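Local coordinates for protein probable tRNA pseudouridine synthase D (Methanosarcina mazei, PDB 1Z2Z) that probably converts uridine 13 of transfer RNA into pseudouridine, as a member of the TruD family of pseudouridine synthases, at residues Q163-N168 against E387-V392; Q9-N13 against F169-F175. All blocks are in the same frame, centred on the assembly; numbering follows the deposited sequence.

How the contacts relate
From the N terminus, Q9-N13 comes first, in the loop after helix 5-8. The chain then builds strands of the large mixed sheet and helix 146-163 before reaching Q163-N168, and the next residues, F169-F175, turn back on Q9-N13, closing a 155-residue loop in contact 2. Contact 1 closes later, when E387-V392 pairs with Q163-N168 after 218 intervening residues, rich in helix and poor in strand. The two closures therefore cross. They meet in the continuous run 163-175, whose first half holds a strand from late in the chain and whose second half holds the N-terminal loop; the contact centres lie about 15 Å apart.

Contact 1 (Q163-N168 against E387-V392); sequences QGGVPN and EVLLEV
Val166 and Leu390 form the hydrogen-bonded pair of a short antiparallel two-stranded sheet, Leu390 N donating to Val166 O at 2.8 Å. A second backbone bond, from Asn168 N to Val388 O (2.7 Å), follows. Between them Pro167 faces Leu389 in a non-hydrogen-bonded pair, a place where proline, lacking an N-H, costs the pairing nothing. Further along, CG1 of Val166 meets CG2 of Val392 at 3.6 Å, the two side chains crossing at about a right angle. Gly165 has backbone angles suited to glycine, and the Val392 methyl lies against its CA. Leu389 has its CG anti to the backbone N (chi1 165°), which carries CD1 and CD2 back against Gly164 and Gly165. Gly164 leaves helix 146-163 with a positive phi suited to glycine. At the other end, Asn168 lays OD1 against CD1 of Leu390. Around these residues, Thr424 and Val425 of helix 423-430 cover Val166, Leu390 and Val392, while Tyr278 OH hydrogen-bonds to the carbonyls of Glu387 and Asn168, tying the two segments together just beyond the strands. Backbone bonds and aliphatic contacts thus join segments 219 residues apart in the sequence, consistent with a junction between the catalytic and inserted regions of TruD enzymes.

Contact 2 (Q9-N13 against F169-F175); sequences QIGIN and FFGIQRF
Ile10 and Ile12 press against 169-175, and the buried part is a pair of CH-pi contacts. CG2 of Ile12 stands over the centre of the Phe169 ring, 4.2 Å from its centroid and 5° off the normal, while CG1 of Ile12 reaches CD1 of Phe169 at 3.6 Å, near the rim of the same face. Ile10 approaches the Phe175 ring with CB, 4.0 Å from the centroid but displaced toward the rim. Its CG1 sits between the backbone N and the carbonyl carbon (chi1 57°), and the extended branch carries CD1 to the CA and CD1 of Ile172. Branched isoleucines suit these places because each can touch a ring and a neighbouring group at once. Toward Ile172 the contact is close but less enclosed: that residue is partly exposed, and Pro180 and Pro434 also touch it. Phe170 O lies in plane at the edge of the Phe175 ring. Were Phe175 replaced by an alanine, Ile10 would probably lose the surface under its CB and CG2, and Phe170 O its aromatic edge. Arg427 of helix 423-430 touches both Ile12 and Phe169. Across the contact, apolar packing and burial hold the loop to 169-175, without hydrogen bonds.

Contact 1 (Q163-N168 against E387-V392)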
loop_
_atom_site.group_PDB
_atom_site.type_symbol
_atom_site.label_atom_id
_atom_site.label_comp_id
_atom_site.label_asym_id
_atom_site.label_seq_id
_atom_site.Cartn_x
_atom_site.Cartn_y
_atom_site.Cartn_z
ATOM N N GLN A 163 20.082 -0.704 -8.456
ATOM C CA GLN A 163 18.981 -1.550 -8.889
ATOM C C GLN A 163 17.831 -0.708 -9.434
ATOM O O GLN A 163 16.865 -1.236 -9.990
ATOM C CB GLN A 163 18.472 -2.397 -7.726
ATOM C CG GLN A 163 17.284 -3.231 -8.126
ATOM C CD GLN A 163 16.559 -3.828 -6.947
ATOM O OE1 GLN A 163 16.122 -3.109 -6.038
ATOM N NE2 GLN A 163 16.406 -5.152 -6.959
ATOM N N GLY A 164 17.937 0.607 -9.258
ATOM C CA GLY A 164 16.896 1.500 -9.735
ATOM C C GLY A 164 15.979 2.015 -8.636
ATOM O O GLY A 164 15.298 3.026 -8.802
ATOM N N GLY A 165 15.969 1.317 -7.506
ATOM C CA GLY A 165 15.133 1.710 -6.387
ATOM C C GLY A 165 14.843 0.509 -5.509
ATOM O O GLY A 165 15.732 -0.314 -5.265
ATOM N N VAL A 166 13.605 0.397 -5.039
ATOM C CA VAL A 166 13.215 -0.726 -4.195
ATOM C C VAL A 166 12.100 -1.505 -4.895
ATOM O O VAL A 166 11.359 -0.944 -5.696
ATOM C CB VAL A 166 12.790 -0.234 -2.767
ATOM C CG1 VAL A 166 13.832 0.745 -2.247
ATOM C CG2 VAL A 166 11.421 0.406 -2.781
ATOM N N PRO A 167 11.993 -2.816 -4.635
ATOM C CA PRO A 167 10.948 -3.608 -5.284
ATOM C C PRO A 167 9.562 -3.078 -5.032
ATOM O O PRO A 167 9.277 -2.548 -3.963
ATOM C CB PRO A 167 11.159 -5.016 -4.717
ATOM C CG PRO A 167 11.820 -4.769 -3.407
ATOM C CD PRO A 167 12.783 -3.648 -3.715
ATOM N N ASN A 168 8.702 -3.217 -6.028
ATOM C CA ASN A 168 7.344 -2.736 -5.890
ATOM C C ASN A 168 6.429 -3.767 -5.239
ATOM O O ASN A 168 5.355 -4.075 -5.760
ATOM C CB ASN A 168 6.781 -2.340 -7.250
ATOM C CG ASN A 168 5.589 -1.427 -7.120
ATOM O OD1 ASN A 168 5.742 -0.266 -6.728
ATOM N ND2 ASN A 168 4.385 -1.948 -7.410
ATOM N N GLU A 387 3.986 -2.735 -12.663
ATOM C CA GLU A 387 5.422 -2.561 -12.786
ATOM C C GLU A 387 6.116 -3.366 -11.692
ATOM O O GLU A 387 5.462 -3.935 -10.814
ATOM C CB GLU A 387 5.803 -1.089 -12.657
ATOM C CG GLU A 387 5.382 -0.440 -11.343
ATOM C CD GLU A 387 3.919 -0.020 -11.336
ATOM O OE1 GLU A 387 3.536 0.822 -12.180
ATOM O OE2 GLU A 387 3.156 -0.526 -10.486
ATOM N N VAL A 388 7.443 -3.391 -11.733
ATOM C CA VAL A 388 8.226 -4.159 -10.771
ATOM C C VAL A 388 9.095 -3.323 -9.844
ATOM O O VAL A 388 9.142 -3.578 -8.649
ATOM C CB VAL A 388 9.117 -5.180 -11.512
ATOM C CG1 VAL A 388 10.014 -5.891 -10.535
ATOM C CG2 VAL A 388 8.248 -6.174 -12.231
ATOM N N LEU A 389 9.792 -2.345 -10.401
ATOM C CA LEU A 389 10.659 -1.480 -9.628
ATOM C C LEU A 389 9.893 -0.242 -9.185
ATOM O O LEU A 389 9.064 0.288 -9.926
ATOM C CB LEU A 389 11.854 -1.055 -10.470
ATOM C CG LEU A 389 12.674 0.134 -9.953
ATOM C CD1 LEU A 389 13.346 -0.221 -8.629
ATOM C CD2 LEU A 389 13.726 0.523 -10.987
ATOM N N LEU A 390 10.166 0.222 -7.976
ATOM C CA LEU A 390 9.501 1.405 -7.478
ATOM C C LEU A 390 10.541 2.513 -7.379
ATOM O O LEU A 390 11.255 2.620 -6.385
ATOM C CB LEU A 390 8.888 1.114 -6.112
ATOM C CG LEU A 390 7.850 2.122 -5.600
ATOM C CD1 LEU A 390 6.944 1.433 -4.598
ATOM C CD2 LEU A 390 8.535 3.335 -5.001
ATOM N N GLU A 391 10.629 3.327 -8.425
ATOM C CA GLU A 391 11.582 4.425 -8.477
ATOM C C GLU A 391 11.696 5.106 -7.118
ATOM O O GLU A 391 10.682 5.467 -6.511
ATOM C CB GLU A 391 11.144 5.433 -9.546
ATOM C CG GLU A 391 11.950 6.731 -9.597
ATOM C CD GLU A 391 13.358 6.541 -10.123
ATOM O OE1 GLU A 391 14.127 7.531 -10.145
ATOM O OE2 GLU A 391 13.696 5.404 -10.516
ATOM N N VAL A 392 12.936 5.251 -6.648
ATOM C CA VAL A 392 13.260 5.892 -5.372
ATOM C C VAL A 392 14.746 6.237 -5.313
ATOM O O VAL A 392 15.595 5.408 -5.624
ATOM C CB VAL A 392 12.934 4.978 -4.151
ATOM C CG1 VAL A 392 11.446 4.948 -3.897
ATOM C CG2 VAL A 392 13.423 3.573 -4.398
#

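Contact 2 (Q9-N13 against F169-F175)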
loop_
_atom_site.group_PDB
_atom_site.type_symbol
_atom_site.label_atom_id
_atom_site.label_comp_id
_atom_site.label_asym_id
_atom_site.label_seq_id
_atom_site.Cartn_x
_atom_site.Cartn_y
_atom_site.Cartn_z
ATOM N N GLN A 9 3.910 -14.859 4.438
ATOM C CA GLN A 9 2.531 -15.318 4.269
ATOM C C GLN A 9 1.769 -14.510 3.231
ATOM O O GLN A 9 0.586 -14.763 2.971
ATOM C CB GLN A 9 1.791 -15.256 5.595
ATOM C CG GLN A 9 2.336 -16.198 6.632
ATOM C CD GLN A 9 1.848 -15.849 8.021
ATOM O OE1 GLN A 9 2.074 -16.593 8.980
ATOM N NE2 GLN A 9 1.178 -14.705 8.141
ATOM N N ILE A 10 2.451 -13.526 2.659
ATOM C CA ILE A 10 1.872 -12.693 1.623
ATOM C C ILE A 10 2.826 -12.563 0.442
ATOM O O ILE A 10 2.916 -11.502 -0.173
ATOM C CB ILE A 10 1.522 -11.282 2.131
ATOM C CG1 ILE A 10 2.765 -10.607 2.697
ATOM C CG2 ILE A 10 0.404 -11.363 3.169
ATOM C CD1 ILE A 10 2.497 -9.230 3.253
ATOM N N GLY A 11 3.554 -13.641 0.151
ATOM C CA GLY A 11 4.449 -13.660 -0.991
ATOM C C GLY A 11 5.872 -13.165 -0.860
ATOM O O GLY A 11 6.789 -13.763 -1.430
ATOM N N ILE A 12 6.063 -12.068 -0.138
ATOM C CA ILE A 12 7.397 -11.514 0.060
ATOM C C ILE A 12 8.182 -12.493 0.911
ATOM O O ILE A 12 7.607 -13.156 1.768
ATOM C CB ILE A 12 7.309 -10.196 0.788
ATOM C CG1 ILE A 12 6.308 -9.311 0.039
ATOM C CG2 ILE A 12 8.711 -9.589 0.943
ATOM C CD1 ILE A 12 5.939 -8.031 0.754
ATOM N N ASN A 13 9.484 -12.599 0.672
ATOM C CA ASN A 13 10.300 -13.524 1.443
ATOM C C ASN A 13 11.780 -13.211 1.333
ATOM O O ASN A 13 12.614 -14.089 1.518
ATOM C CB ASN A 13 10.064 -14.960 0.982
ATOM C CG ASN A 13 10.908 -15.329 -0.222
ATOM O OD1 ASN A 13 10.941 -14.614 -1.230
ATOM N ND2 ASN A 13 11.600 -16.458 -0.125
ATOM N N PHE A 169 6.859 -4.293 -4.093
ATOM C CA PHE A 169 6.095 -5.300 -3.345
ATOM C C PHE A 169 4.762 -4.780 -2.803
ATOM O O PHE A 169 4.601 -3.582 -2.565
ATOM C CB PHE A 169 6.919 -5.807 -2.159
ATOM C CG PHE A 169 7.995 -6.802 -2.522
ATOM C CD1 PHE A 169 7.666 -8.051 -3.039
ATOM C CD2 PHE A 169 9.337 -6.509 -2.290
ATOM C CE1 PHE A 169 8.656 -8.991 -3.315
ATOM C CE2 PHE A 169 10.334 -7.445 -2.564
ATOM C CZ PHE A 169 9.994 -8.687 -3.075
ATOM N N PHE A 170 3.812 -5.690 -2.600
ATOM C CA PHE A 170 2.507 -5.328 -2.047
ATOM C C PHE A 170 2.572 -5.477 -0.524
ATOM O O PHE A 170 2.557 -6.588 0.013
ATOM C CB PHE A 170 1.386 -6.208 -2.631
ATOM C CG PHE A 170 0.726 -5.620 -3.864
ATOM C CD1 PHE A 170 -0.216 -4.596 -3.748
ATOM C CD2 PHE A 170 1.105 -6.032 -5.142
ATOM C CE1 PHE A 170 -0.760 -3.991 -4.878
ATOM C CE2 PHE A 170 0.569 -5.432 -6.281
ATOM C CZ PHE A 170 -0.361 -4.412 -6.148
ATOM N N GLY A 171 2.653 -4.332 0.159
ATOM C CA GLY A 171 2.745 -4.297 1.612
ATOM C C GLY A 171 1.747 -5.132 2.394
ATOM O O GLY A 171 0.638 -5.392 1.932
ATOM N N ILE A 172 2.144 -5.535 3.597
ATOM C CA ILE A 172 1.293 -6.348 4.455
ATOM C C ILE A 172 -0.022 -5.644 4.800
ATOM O O ILE A 172 -1.000 -6.294 5.158
ATOM C CB ILE A 172 2.053 -6.758 5.761
ATOM C CG1 ILE A 172 1.147 -7.594 6.672
ATOM C CG2 ILE A 172 2.534 -5.520 6.501
ATOM C CD1 ILE A 172 0.665 -8.902 6.054
ATOM N N GLN A 173 -0.056 -4.320 4.677
ATOM C CA GLN A 173 -1.282 -3.573 4.971
ATOM C C GLN A 173 -2.276 -3.584 3.815
ATOM O O GLN A 173 -3.469 -3.364 4.016
ATOM C CB GLN A 173 -0.943 -2.133 5.324
ATOM C CG GLN A 173 -0.179 -2.016 6.609
ATOM C CD GLN A 173 0.118 -0.580 6.969
ATOM O OE1 GLN A 173 0.836 0.115 6.243
ATOM N NE2 GLN A 173 -0.437 -0.117 8.095
ATOM N N ARG A 174 -1.766 -3.838 2.611
ATOM C CA ARG A 174 -2.575 -3.883 1.394
ATOM C C ARG A 174 -3.480 -5.119 1.369
ATOM O O ARG A 174 -4.476 -5.152 0.650
ATOM C CB ARG A 174 -1.673 -3.911 0.149
ATOM C CG ARG A 174 -0.605 -2.812 0.034
ATOM C CD ARG A 174 -1.163 -1.465 -0.421
ATOM N NE ARG A 174 -1.975 -0.833 0.615
ATOM C CZ ARG A 174 -1.490 -0.294 1.735
ATOM N NH1 ARG A 174 -0.183 -0.300 1.978
ATOM N NH2 ARG A 174 -2.318 0.249 2.620
ATOM N N PHE A 175 -3.135 -6.136 2.152
ATOM C CA PHE A 175 -3.926 -7.366 2.181
ATOM C C PHE A 175 -5.013 -7.344 3.247
ATOM O O PHE A 175 -5.649 -8.361 3.528
ATOM C CB PHE A 175 -3.006 -8.568 2.399
ATOM C CG PHE A 175 -2.011 -8.759 1.301
ATOM C CD1 PHE A 175 -2.311 -9.561 0.206
ATOM C CD2 PHE A 175 -0.779 -8.107 1.339
ATOM C CE1 PHE A 175 -1.401 -9.709 -0.833
ATOM C CE2 PHE A 175 0.142 -8.247 0.304
ATOM C CZ PHE A 175 -0.168 -9.049 -0.782
#